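PDB 1YVU: hypothetical protein aq_1447 from Aquifex aeolicus, which cleaves target RNA as a DNA-guided endonuclease, using short single-stranded DNA guides to bind complementary target strands. Local coordinates for residues D18-V23 with V83-F88; V23-H28 with R53-W58; L44-P49 with T67-L72. All blocks are in the same frame, centred on the assembly; numbering follows the deposited sequence.

Interaction 1 (D18-V23 with V83-F88); sequences DTTFTV and VGEEEF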
# COMPACT_ATOMS: atom_id res chain seq x y z
N ASP A 18 6.47 6.55 39.67
CA ASP A 18 5.27 7.24 40.19
C ASP A 18 4.11 6.67 39.36
O ASP A 18 3.83 7.12 38.24
CB ASP A 18 5.41 8.77 40.01
CG ASP A 18 4.27 9.56 40.68
OD1 ASP A 18 3.27 9.85 40.00
OD2 ASP A 18 4.37 9.90 41.88
N THR A 19 3.49 5.63 39.91
CA THR A 19 2.38 4.91 39.26
C THR A 19 1.01 5.62 39.37
O THR A 19 -0.03 5.03 39.03
CB THR A 19 2.31 3.45 39.82
OG1 THR A 19 3.61 3.03 40.25
CG2 THR A 19 1.88 2.48 38.74
N THR A 20 1.01 6.88 39.83
CA THR A 20 -0.22 7.67 39.99
C THR A 20 -0.64 8.35 38.68
O THR A 20 0.15 9.06 38.04
CB THR A 20 -0.10 8.74 41.12
OG1 THR A 20 0.66 8.21 42.22
CG2 THR A 20 -1.50 9.11 41.63
N PHE A 21 -1.89 8.05 38.29
CA PHE A 21 -2.57 8.53 37.07
C PHE A 21 -3.93 9.21 37.31
O PHE A 21 -4.78 8.67 38.04
CB PHE A 21 -2.85 7.35 36.11
CG PHE A 21 -1.71 6.97 35.22
CD1 PHE A 21 -0.40 6.82 35.71
CD2 PHE A 21 -1.96 6.70 33.87
CE1 PHE A 21 0.67 6.39 34.89
CE2 PHE A 21 -0.91 6.27 33.02
CZ PHE A 21 0.41 6.12 33.53
N THR A 22 -4.16 10.32 36.61
CA THR A 22 -5.42 11.07 36.69
C THR A 22 -6.41 10.64 35.58
O THR A 22 -6.11 10.72 34.38
CB THR A 22 -5.15 12.59 36.64
OG1 THR A 22 -4.16 12.92 37.61
CG2 THR A 22 -6.42 13.38 36.95
N VAL A 23 -7.58 10.17 36.00
CA VAL A 23 -8.62 9.71 35.08
C VAL A 23 -9.58 10.85 34.72
O VAL A 23 -9.86 11.74 35.54
CB VAL A 23 -9.45 8.52 35.69
CG1 VAL A 23 -10.32 7.87 34.63
CG2 VAL A 23 -8.52 7.48 36.30
N VAL A 83 -13.46 13.94 36.78
CA VAL A 83 -13.04 12.79 37.65
C VAL A 83 -11.59 12.90 38.14
O VAL A 83 -10.84 13.78 37.69
CB VAL A 83 -13.33 11.31 37.06
CG1 VAL A 83 -13.14 10.20 38.15
CG2 VAL A 83 -14.75 11.21 36.50
N GLY A 84 -11.25 12.03 39.10
CA GLY A 84 -9.92 11.95 39.67
C GLY A 84 -9.32 10.55 39.67
O GLY A 84 -9.92 9.59 39.18
N GLU A 85 -8.15 10.46 40.31
CA GLU A 85 -7.25 9.30 40.48
C GLU A 85 -7.60 7.81 40.54
O GLU A 85 -8.68 7.40 40.96
CB GLU A 85 -6.30 9.58 41.64
CG GLU A 85 -5.22 10.58 41.30
CD GLU A 85 -4.86 11.49 42.46
OE1 GLU A 85 -4.59 10.96 43.57
OE2 GLU A 85 -4.84 12.72 42.25
N GLU A 86 -6.58 7.02 40.16
CA GLU A 86 -6.52 5.55 40.13
C GLU A 86 -5.06 5.16 39.80
O GLU A 86 -4.37 5.89 39.08
CB GLU A 86 -7.49 4.95 39.11
CG GLU A 86 -8.72 4.27 39.73
CD GLU A 86 -9.40 3.28 38.77
OE1 GLU A 86 -8.98 2.11 38.79
OE2 GLU A 86 -10.33 3.68 38.02
N GLU A 87 -4.59 4.05 40.36
CA GLU A 87 -3.23 3.56 40.16
C GLU A 87 -3.12 2.47 39.11
O GLU A 87 -3.79 1.43 39.18
CB GLU A 87 -2.62 3.09 41.49
CG GLU A 87 -2.63 4.16 42.60
CD GLU A 87 -1.25 4.47 43.14
OE1 GLU A 87 -0.65 3.59 43.80
OE2 GLU A 87 -0.77 5.60 42.91
N PHE A 88 -2.22 2.71 38.16
CA PHE A 88 -1.91 1.89 36.98
C PHE A 88 -1.25 0.50 37.17
O PHE A 88 -0.14 0.39 37.69
CB PHE A 88 -1.09 2.78 36.03
CG PHE A 88 -0.63 2.12 34.76
CD1 PHE A 88 -1.53 1.91 33.70
CD2 PHE A 88 0.72 1.76 34.59
CE1 PHE A 88 -1.08 1.35 32.49
CE2 PHE A 88 1.17 1.20 33.39
CZ PHE A 88 0.28 0.99 32.34

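Interaction 2 (V23-H28 with R53-W58); sequences VFKPTH and REDEFW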
# COMPACT_ATOMS: atom_id res chain seq x y z
N VAL A 23 -7.58 10.17 36.00
CA VAL A 23 -8.62 9.71 35.08
C VAL A 23 -9.58 10.85 34.72
O VAL A 23 -9.86 11.74 35.54
CB VAL A 23 -9.45 8.52 35.69
CG1 VAL A 23 -10.32 7.87 34.63
CG2 VAL A 23 -8.52 7.48 36.30
N PHE A 24 -10.03 10.82 33.46
CA PHE A 24 -10.96 11.79 32.88
C PHE A 24 -12.02 11.05 32.05
O PHE A 24 -11.66 10.31 31.14
CB PHE A 24 -10.23 12.83 32.01
CG PHE A 24 -9.44 13.85 32.80
CD1 PHE A 24 -8.04 13.77 32.86
CD2 PHE A 24 -10.09 14.85 33.54
CE1 PHE A 24 -7.29 14.69 33.66
CE2 PHE A 24 -9.35 15.77 34.36
CZ PHE A 24 -7.95 15.68 34.41
N LYS A 25 -13.29 11.17 32.42
CA LYS A 25 -14.37 10.53 31.65
C LYS A 25 -15.31 11.66 31.19
O LYS A 25 -15.53 12.63 31.95
CB LYS A 25 -15.12 9.49 32.50
CG LYS A 25 -15.77 8.37 31.68
CD LYS A 25 -17.01 7.79 32.37
CE LYS A 25 -17.63 6.66 31.56
NZ LYS A 25 -18.91 6.19 32.15
N PRO A 26 -15.84 11.60 29.92
CA PRO A 26 -16.74 12.67 29.44
C PRO A 26 -18.09 12.66 30.14
O PRO A 26 -18.50 11.64 30.71
CB PRO A 26 -16.92 12.34 27.96
CG PRO A 26 -15.68 11.58 27.62
CD PRO A 26 -15.53 10.69 28.80
N THR A 27 -18.75 13.81 30.16
CA THR A 27 -20.07 13.87 30.78
C THR A 27 -21.13 13.56 29.72
O THR A 27 -22.30 13.34 30.02
CB THR A 27 -20.32 15.23 31.48
OG1 THR A 27 -19.07 15.85 31.79
CG2 THR A 27 -21.07 15.03 32.79
N HIS A 28 -20.67 13.48 28.47
CA HIS A 28 -21.51 13.19 27.30
C HIS A 28 -21.33 11.72 26.85
O HIS A 28 -21.24 10.82 27.70
CB HIS A 28 -21.22 14.12 26.11
CG HIS A 28 -20.45 15.36 26.43
ND1 HIS A 28 -20.93 16.62 26.18
CD2 HIS A 28 -19.16 15.53 26.85
CE1 HIS A 28 -20.00 17.52 26.43
NE2 HIS A 28 -18.92 16.87 26.84
N ARG A 53 -8.54 4.15 27.82
CA ARG A 53 -9.02 2.87 28.36
C ARG A 53 -10.53 2.95 28.20
O ARG A 53 -11.22 3.55 29.03
CB ARG A 53 -8.63 2.72 29.84
CG ARG A 53 -8.22 1.30 30.27
CD ARG A 53 -7.64 1.23 31.70
NE ARG A 53 -6.23 0.82 31.73
CZ ARG A 53 -5.58 0.41 32.82
NH1 ARG A 53 -6.18 0.35 34.01
NH2 ARG A 53 -4.32 0.04 32.73
N GLU A 54 -11.03 2.40 27.09
CA GLU A 54 -12.45 2.40 26.71
C GLU A 54 -13.08 3.82 26.69
O GLU A 54 -12.97 4.52 25.68
CB GLU A 54 -13.30 1.40 27.54
CG GLU A 54 -12.89 -0.11 27.47
CD GLU A 54 -13.30 -0.87 26.19
OE1 GLU A 54 -14.30 -0.49 25.53
OE2 GLU A 54 -12.63 -1.87 25.86
N ASP A 55 -13.63 4.27 27.82
CA ASP A 55 -14.26 5.60 27.92
C ASP A 55 -13.47 6.58 28.75
O ASP A 55 -13.65 7.80 28.64
CB ASP A 55 -15.64 5.48 28.56
CG ASP A 55 -16.76 5.30 27.55
OD1 ASP A 55 -16.56 5.59 26.35
OD2 ASP A 55 -17.86 4.87 27.97
N GLU A 56 -12.65 6.03 29.64
CA GLU A 56 -11.84 6.78 30.57
C GLU A 56 -10.49 7.18 29.95
O GLU A 56 -9.81 6.35 29.37
CB GLU A 56 -11.62 5.92 31.83
CG GLU A 56 -12.93 5.46 32.56
CD GLU A 56 -12.71 4.44 33.71
OE1 GLU A 56 -11.56 4.11 34.05
OE2 GLU A 56 -13.73 3.96 34.28
N PHE A 57 -10.11 8.45 30.08
CA PHE A 57 -8.85 8.96 29.56
C PHE A 57 -7.81 9.08 30.67
O PHE A 57 -7.76 10.07 31.40
CB PHE A 57 -9.03 10.31 28.86
CG PHE A 57 -9.88 10.24 27.63
CD1 PHE A 57 -11.28 10.11 27.72
CD2 PHE A 57 -9.29 10.28 26.35
CE1 PHE A 57 -12.08 10.00 26.57
CE2 PHE A 57 -10.08 10.17 25.19
CZ PHE A 57 -11.48 10.03 25.30
N TRP A 58 -6.95 8.07 30.75
CA TRP A 58 -5.91 7.99 31.76
C TRP A 58 -4.68 8.85 31.43
O TRP A 58 -4.09 8.70 30.38
CB TRP A 58 -5.49 6.53 31.95
CG TRP A 58 -6.55 5.60 32.56
CD1 TRP A 58 -7.82 5.39 32.12
CD2 TRP A 58 -6.41 4.79 33.75
NE1 TRP A 58 -8.49 4.52 32.96
CE2 TRP A 58 -7.65 4.14 33.97
CE3 TRP A 58 -5.34 4.56 34.66
CZ2 TRP A 58 -7.87 3.28 35.08
CZ3 TRP A 58 -5.56 3.69 35.78
CH2 TRP A 58 -6.81 3.06 35.96

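Interaction 3 (L44-P49 with T67-L72); sequences LQTGLP and TLYLTL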
# COMPACT_ATOMS: atom_id res chain seq x y z
N LEU A 44 -2.69 17.57 25.09
CA LEU A 44 -2.26 18.95 24.82
C LEU A 44 -2.49 19.96 25.95
O LEU A 44 -1.57 20.70 26.32
CB LEU A 44 -2.90 19.48 23.54
CG LEU A 44 -2.48 18.93 22.17
CD1 LEU A 44 -3.11 19.84 21.13
CD2 LEU A 44 -0.96 18.91 21.99
N GLN A 45 -3.72 19.96 26.50
CA GLN A 45 -4.14 20.85 27.60
C GLN A 45 -3.52 20.52 28.95
O GLN A 45 -3.18 21.42 29.73
CB GLN A 45 -5.67 20.87 27.72
CG GLN A 45 -6.33 21.80 26.72
CD GLN A 45 -7.68 22.31 27.17
OE1 GLN A 45 -7.88 22.66 28.34
NE2 GLN A 45 -8.62 22.39 26.22
N THR A 46 -3.33 19.21 29.17
CA THR A 46 -2.72 18.65 30.38
C THR A 46 -1.21 18.82 30.30
O THR A 46 -0.62 19.57 31.08
CB THR A 46 -3.03 17.12 30.52
OG1 THR A 46 -4.44 16.89 30.43
CG2 THR A 46 -2.58 16.59 31.83
N GLY A 47 -0.61 18.14 29.34
CA GLY A 47 0.82 18.19 29.16
C GLY A 47 1.44 16.89 29.62
O GLY A 47 2.65 16.73 29.56
N LEU A 48 0.59 15.97 30.09
CA LEU A 48 1.04 14.66 30.58
C LEU A 48 0.54 13.58 29.64
O LEU A 48 -0.61 13.64 29.20
CB LEU A 48 0.49 14.38 31.99
CG LEU A 48 0.86 15.27 33.19
CD1 LEU A 48 -0.14 15.11 34.27
CD2 LEU A 48 2.26 14.98 33.69
N PRO A 49 1.42 12.61 29.27
CA PRO A 49 1.11 11.47 28.39
C PRO A 49 -0.25 10.83 28.71
O PRO A 49 -0.58 10.61 29.88
CB PRO A 49 2.27 10.54 28.67
CG PRO A 49 3.40 11.49 28.66
CD PRO A 49 2.88 12.66 29.48
N THR A 67 -10.04 20.33 37.52
CA THR A 67 -11.46 20.12 37.76
C THR A 67 -12.04 19.57 36.47
O THR A 67 -12.14 18.35 36.30
CB THR A 67 -12.18 21.44 38.21
OG1 THR A 67 -11.30 22.21 39.04
CG2 THR A 67 -13.44 21.12 39.04
N LEU A 68 -12.35 20.48 35.53
CA LEU A 68 -12.94 20.15 34.23
C LEU A 68 -12.05 20.49 33.05
O LEU A 68 -11.26 21.45 33.10
CB LEU A 68 -14.27 20.88 34.05
CG LEU A 68 -15.37 20.57 35.05
CD1 LEU A 68 -15.73 21.83 35.81
CD2 LEU A 68 -16.55 20.03 34.32
N TYR A 69 -12.18 19.69 32.00
CA TYR A 69 -11.43 19.86 30.77
C TYR A 69 -12.39 20.17 29.64
O TYR A 69 -13.25 19.35 29.31
CB TYR A 69 -10.63 18.60 30.48
CG TYR A 69 -9.23 18.66 31.02
CD1 TYR A 69 -9.00 18.74 32.41
CD2 TYR A 69 -8.13 18.71 30.15
CE1 TYR A 69 -7.68 18.89 32.93
CE2 TYR A 69 -6.80 18.86 30.66
CZ TYR A 69 -6.59 18.95 32.05
OH TYR A 69 -5.33 19.10 32.57
N LEU A 70 -12.23 21.36 29.08
CA LEU A 70 -13.09 21.85 28.01
C LEU A 70 -12.35 21.87 26.67
O LEU A 70 -12.04 22.93 26.12
CB LEU A 70 -13.66 23.24 28.38
CG LEU A 70 -14.31 23.52 29.76
CD1 LEU A 70 -14.32 25.02 30.04
CD2 LEU A 70 -15.72 22.93 29.91
N THR A 71 -12.05 20.69 26.15
CA THR A 71 -11.36 20.56 24.86
C THR A 71 -12.32 20.83 23.69
O THR A 71 -13.48 20.44 23.73
CB THR A 71 -10.63 19.17 24.72
OG1 THR A 71 -11.54 18.08 24.96
CG2 THR A 71 -9.48 19.05 25.69
N LEU A 72 -11.84 21.56 22.69
CA LEU A 72 -12.64 21.88 21.51
C LEU A 72 -12.09 21.15 20.29
O LEU A 72 -10.92 21.33 19.94
CB LEU A 72 -12.60 23.40 21.26
CG LEU A 72 -13.22 23.97 19.98
CD1 LEU A 72 -14.70 24.16 20.18
CD2 LEU A 72 -12.55 25.30 19.63

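Interaction 1 (D18-V23 with V83-F88)
T20 and F21 pair with E87 and E86 across two short antiparallel strands, the touching parts of the segments running 150° apart from end to end. F21 and E86 make the hydrogen-bonded pair: E86 N donates to F21 O over 3.2 Å, while the return bond from F21 N to E86 O is weak. T20 and E87 form the adjoining non-hydrogen-bonded pair, with CA atoms 5.1 Å apart, and F88 N adds another weak bond to T19 O. Toward V23 the pairing gives way to looser contacts. There E85 CA approaches F21 O at 3.5 Å as a CA-H...O contact, and the T22 backbone bonds to C59 instead.

The side chains of F21 and F88 run alongside each other in one direction. Their rings are nearly parallel, 7° apart, but are slid so far, with centroids 5.1 Å apart, that little of one covers the other. What sits over the centre of the F21 ring is F88 CB, a CH-pi contact at 4.1 Å from the centroid; with chi1 at 179°, the F88 ring runs on beside F21 from there. The F88 ring also meets F91 edge-to-face. T19 suits its position by presenting a methyl, with CG2 4.0 Å from F88 CB, while its hydroxyl bonds to K17 O. On the F21 face, E86 CB packs 3.9 Å from V23 CG2.

T20 and E87 share the other face. E87 bends at its second torsion and brings OE2 to 3.1 Å from T20 OG1, a possible hydrogen bond whose proton has another acceptor nearby. Glutamates fit this exposed edge because their methylenes can pack, as E85 CG does on T20 CG2.

Altogether this is a minimal two-stranded antiparallel sheet in the Argonaute N-terminal domain, with F21 and E86 on one face and T20 and E87 on the other.

Interaction 2 (V23-H28 with R53-W58)
F24 and F57 satisfy each other through their backbones. F57 N points almost straight at F24 O (2.6 Å, 170°), and F24 N returns a weak bond to F57 O. E56 CA adds a CA-H...O contact to the F24 carbonyl. In the type II' turn from R53 to E56, E56 N donates to R53 O at 2.9 Å, and R53 N answers to E56 O.

Among the side chains, W58 NE1 donates to the anti lone pair of E56 OE1 over 3.3 Å, the oxygen lying 22° out of the indole plane. V23, with CG1 anti to its N (chi1 -168°), sets that methyl 3.7 Å from E56 CB and lays CG2 over the six-membered ring of W58, whose other face takes R53 CD. K25 NZ stays 4.5 Å from D55 OD2, beyond a salt bridge, although K25 CE packs on D55 CB. P26, which has no N-H to place, meets the F57 ring with CG, 4.1 Å from CE1.

F57 is covered by L35, R39 and V42 of helix 32-46. F24 leans on K81 of strand 78-82, to which K25 bonds through R82, and W58 borders E86 of strand 86-87.

Interaction 3 (L44-P49 with T67-L72)
Y69 reaches from its strand to the last turn of helix 32-46, where its ring meets Q45 and T46. Q45 CB lies 3.7 Å from Y69 CE2, an aliphatic contact with the ring. T46 crosses the tyrosine at about a right angle: its OG1 is 3.2 Å from Y69 OH, and T46 OG1 is hydrogen-bonded to V42 O, one helical turn back. T46 N lies at the ring's edge, in its plane. Tyrosine suits this place because it is long enough to span from strand to helix, with an aliphatic and a polar neighbour near CE2. With an alanine in its place, Q45 CB and the T46 side chain would probably lose the ring that bridges strand and helix, and a gap would open between the two elements.

L70 contributes its backbone, its side chain pointing away from the helix. Q45 NE2 gives L70 O a weak hydrogen bond, 3.5 Å long with an angle of 153° at the hydrogen. With CG anti to its own carbonyl carbon (chi1 -81°) and the chain extended beyond it, the glutamine stretches far enough to reach the strand.

T71 then offers a methyl to the same amide: its CG2 is 3.5 Å from Q45 NE2 and 4.0 Å from Q45 CD. Its OG1 stands between the backbone N and the carbonyl carbon (chi1 54°), which turns CG2 toward the glutamine.

The strand carrying these residues pairs with strand 78-82, Y69 with K81 and T71 with E79. T71 also packs on V38 and R41 of helix 32-46. V63, in the loop ahead of strand 69-72, touches both Y69 and T46, and the Y69 ring meets that of F24.

Overall arrangement
All three interactions lie in the N-terminal domain, far from the catalytic metal site, and each is partly buried. Interactions 2 and 3 both fall within the loop closed by interaction 1. Interactions 1 and 2 share V23 and touch directly: F21 packs on W58, and F88 on R53. Interaction 1 pairs two strands, whereas interaction 2 joins roughly antiparallel segments of different sheets by two backbone bonds; strands 20-21 and 25-26 follow each other. Interaction 3 sets a helix end against a strand through side chains, with the smallest buried surface, and meets interaction 2 where F24 touches Y69. Aromatic side chains make up much of the buried part, with V23 and threonines beside them; glutamates, K25 and Q45 occupy the margins.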